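Local coordinates for protein Ac-ASP-7 (Ancylostoma caninum, PDB 3S6S) that is a secreted hookworm protein of the SCP/TAPS family, of unknown function but probably involved in the interaction between parasite and host, at residues P17-F25 and A88-F99. Sequence-based numbering, arbitrary orientation.
Sequences PFREAIDTF and AISALKEILETF
In Phe25, CG lies anti to the backbone N (chi1 171°), and this swings the ring across to Leu96 and Phe99. In Phe18, CG stands beside the backbone N instead (chi1 -62°), and the ring end reaches Ala88 and Ile89. Ile89 CD1 sits over one face of the Phe18 ring, 4.2 Å from its centroid, in a CH-pi contact. Ala88 CB meets the edge of the same ring, 3.7 Å from Phe18 CZ. Leu92 fills the middle. Leu92 CD1 is 3.6 Å from Ala21 CB and also touches Ile22 CG1. Leu96 CD2 lies over one face of the Phe25 ring, toward its rim. Phe25 CE2 comes within 3.4 Å of the backbone O of Leu96. The Phe25 and Phe99 rings meet obliquely, centroids 5.9 Å apart and planes at 40°.

Segment 17-25 of helix 16-34 and helix 88-99 run side by side in nearly the same direction on one face of the central sheet, as in the alpha-beta-alpha sandwich of SCP/TAPS proteins. Trp136 of strand 133-140 touches Phe18, Ile22 and Leu92, while Phe80 of strand 76-83 touches Leu92, Leu96 and Phe99. The side chains that meet between the two segments are apolar or aromatic, and neither a hydrogen bond nor an ion pair joins them, so shape and hydrophobic burial probably hold the helices together.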
# COMPACT_ATOMS: atom_id res chain seq x y z
N PRO A 17 9.23 -11.48 5.69
CA PRO A 17 10.08 -10.32 5.38
C PRO A 17 9.72 -9.63 4.06
O PRO A 17 9.90 -8.41 3.96
CB PRO A 17 11.50 -10.91 5.34
CG PRO A 17 11.31 -12.36 5.11
CD PRO A 17 9.99 -12.74 5.72
N PHE A 18 9.21 -10.37 3.08
CA PHE A 18 8.75 -9.74 1.83
C PHE A 18 7.52 -8.87 2.07
O PHE A 18 7.48 -7.72 1.66
CB PHE A 18 8.46 -10.79 0.76
CG PHE A 18 9.66 -11.57 0.37
CD1 PHE A 18 9.93 -12.79 0.97
CD2 PHE A 18 10.55 -11.08 -0.58
CE1 PHE A 18 11.06 -13.52 0.61
CE2 PHE A 18 11.68 -11.80 -0.95
CZ PHE A 18 11.94 -13.02 -0.35
N ARG A 19 6.54 -9.45 2.76
CA ARG A 19 5.35 -8.74 3.19
C ARG A 19 5.69 -7.51 4.01
O ARG A 19 5.08 -6.45 3.85
CB ARG A 19 4.47 -9.67 4.03
CG ARG A 19 3.33 -8.96 4.73
CD ARG A 19 2.38 -9.95 5.38
NE ARG A 19 2.90 -10.45 6.65
CZ ARG A 19 3.16 -11.73 6.92
NH1 ARG A 19 2.95 -12.67 6.01
NH2 ARG A 19 3.64 -12.06 8.11
N GLU A 20 6.68 -7.64 4.87
CA GLU A 20 7.02 -6.57 5.78
C GLU A 20 7.76 -5.45 5.07
O GLU A 20 7.51 -4.27 5.33
CB GLU A 20 7.84 -7.12 6.94
CG GLU A 20 7.02 -8.10 7.75
CD GLU A 20 7.48 -8.20 9.18
OE1 GLU A 20 8.63 -7.80 9.45
OE2 GLU A 20 6.69 -8.68 10.02
N ALA A 21 8.64 -5.83 4.16
CA ALA A 21 9.39 -4.86 3.38
C ALA A 21 8.43 -3.98 2.57
O ALA A 21 8.59 -2.76 2.50
CB ALA A 21 10.40 -5.58 2.47
N ILE A 22 7.43 -4.62 1.97
CA ILE A 22 6.46 -3.90 1.14
C ILE A 22 5.50 -3.04 1.97
O ILE A 22 5.20 -1.88 1.63
CB ILE A 22 5.67 -4.90 0.26
CG1 ILE A 22 6.65 -5.63 -0.66
CG2 ILE A 22 4.56 -4.18 -0.53
CD1 ILE A 22 6.04 -6.79 -1.45
N ASP A 23 5.06 -3.61 3.08
CA ASP A 23 4.20 -2.91 4.02
C ASP A 23 4.91 -1.72 4.65
O ASP A 23 4.31 -0.66 4.81
CB ASP A 23 3.70 -3.87 5.09
CG ASP A 23 2.93 -3.17 6.17
OD1 ASP A 23 3.54 -2.74 7.17
OD2 ASP A 23 1.70 -3.03 5.99
N THR A 24 6.18 -1.89 4.98
CA THR A 24 6.94 -0.80 5.59
C THR A 24 7.21 0.31 4.58
O THR A 24 7.10 1.50 4.90
CB THR A 24 8.26 -1.29 6.22
OG1 THR A 24 7.98 -2.15 7.34
CG2 THR A 24 9.07 -0.11 6.71
N PHE A 25 7.53 -0.08 3.35
CA PHE A 25 7.69 0.89 2.28
C PHE A 25 6.42 1.71 2.10
O PHE A 25 6.47 2.93 2.01
CB PHE A 25 8.03 0.18 0.97
CG PHE A 25 8.02 1.09 -0.23
CD1 PHE A 25 6.83 1.33 -0.91
CD2 PHE A 25 9.19 1.68 -0.68
CE1 PHE A 25 6.81 2.17 -2.02
CE2 PHE A 25 9.19 2.53 -1.78
CZ PHE A 25 7.99 2.76 -2.46
N ALA A 88 16.67 -12.78 -3.00
CA ALA A 88 15.40 -12.20 -3.37
C ALA A 88 15.11 -10.96 -2.52
O ALA A 88 14.61 -9.96 -3.02
CB ALA A 88 14.28 -13.23 -3.23
N ILE A 89 15.45 -11.03 -1.24
CA ILE A 89 15.05 -9.97 -0.33
C ILE A 89 15.79 -8.67 -0.59
O ILE A 89 15.27 -7.59 -0.32
CB ILE A 89 15.24 -10.38 1.16
CG1 ILE A 89 14.57 -9.36 2.08
CG2 ILE A 89 16.72 -10.55 1.50
CD1 ILE A 89 13.06 -9.23 1.86
N SER A 90 17.02 -8.76 -1.08
CA SER A 90 17.79 -7.56 -1.36
C SER A 90 17.31 -6.95 -2.68
O SER A 90 17.18 -5.73 -2.80
CB SER A 90 19.29 -7.87 -1.42
OG SER A 90 19.80 -8.14 -0.13
N ALA A 91 17.04 -7.81 -3.66
CA ALA A 91 16.53 -7.37 -4.94
C ALA A 91 15.22 -6.58 -4.76
O ALA A 91 15.05 -5.50 -5.34
CB ALA A 91 16.32 -8.56 -5.86
N LEU A 92 14.31 -7.15 -3.97
CA LEU A 92 13.02 -6.54 -3.68
C LEU A 92 13.24 -5.13 -3.18
O LEU A 92 12.65 -4.17 -3.68
CB LEU A 92 12.28 -7.34 -2.62
CG LEU A 92 10.78 -7.12 -2.36
CD1 LEU A 92 10.54 -6.53 -0.98
CD2 LEU A 92 10.08 -6.31 -3.46
N LYS A 93 14.10 -5.02 -2.18
CA LYS A 93 14.42 -3.74 -1.59
C LYS A 93 14.84 -2.72 -2.65
O LYS A 93 14.48 -1.54 -2.57
CB LYS A 93 15.50 -3.90 -0.55
N GLU A 94 15.60 -3.18 -3.65
CA GLU A 94 16.09 -2.31 -4.72
C GLU A 94 14.97 -1.99 -5.71
O GLU A 94 14.83 -0.86 -6.16
CB GLU A 94 17.26 -2.96 -5.46
CG GLU A 94 18.48 -3.18 -4.59
CD GLU A 94 19.63 -3.87 -5.32
OE1 GLU A 94 19.39 -4.49 -6.39
OE2 GLU A 94 20.77 -3.79 -4.82
N ILE A 95 14.21 -3.02 -6.06
CA ILE A 95 13.05 -2.85 -6.93
C ILE A 95 12.08 -1.81 -6.39
O ILE A 95 11.52 -1.02 -7.15
CB ILE A 95 12.32 -4.18 -7.13
CG1 ILE A 95 13.13 -5.04 -8.09
CG2 ILE A 95 10.92 -3.95 -7.66
CD1 ILE A 95 12.61 -6.45 -8.19
N LEU A 96 11.90 -1.79 -5.06
CA LEU A 96 11.04 -0.81 -4.40
C LEU A 96 11.60 0.60 -4.52
O LEU A 96 10.85 1.58 -4.59
CB LEU A 96 10.86 -1.15 -2.92
CG LEU A 96 10.02 -2.37 -2.57
CD1 LEU A 96 10.20 -2.69 -1.11
CD2 LEU A 96 8.55 -2.14 -2.89
N GLU A 97 12.92 0.73 -4.52
CA GLU A 97 13.50 2.05 -4.71
C GLU A 97 13.19 2.52 -6.13
O GLU A 97 12.72 3.63 -6.35
CB GLU A 97 15.00 2.05 -4.45
CG GLU A 97 15.55 3.46 -4.21
CD GLU A 97 17.05 3.48 -3.94
OE1 GLU A 97 17.58 2.49 -3.39
OE2 GLU A 97 17.70 4.49 -4.31
N THR A 98 13.41 1.65 -7.10
CA THR A 98 13.07 1.98 -8.46
C THR A 98 11.56 2.29 -8.57
O THR A 98 11.16 3.28 -9.17
CB THR A 98 13.50 0.85 -9.42
OG1 THR A 98 14.93 0.77 -9.41
CG2 THR A 98 13.00 1.12 -10.82
N PHE A 99 10.76 1.46 -7.93
CA PHE A 99 9.32 1.61 -7.89
C PHE A 99 8.92 2.98 -7.34
O PHE A 99 7.96 3.59 -7.82
CB PHE A 99 8.74 0.49 -7.00
CG PHE A 99 7.24 0.54 -6.84
CD1 PHE A 99 6.67 0.58 -5.57
CD2 PHE A 99 6.40 0.51 -7.95
CE1 PHE A 99 5.31 0.60 -5.41
CE2 PHE A 99 5.03 0.53 -7.80
CZ PHE A 99 4.47 0.58 -6.52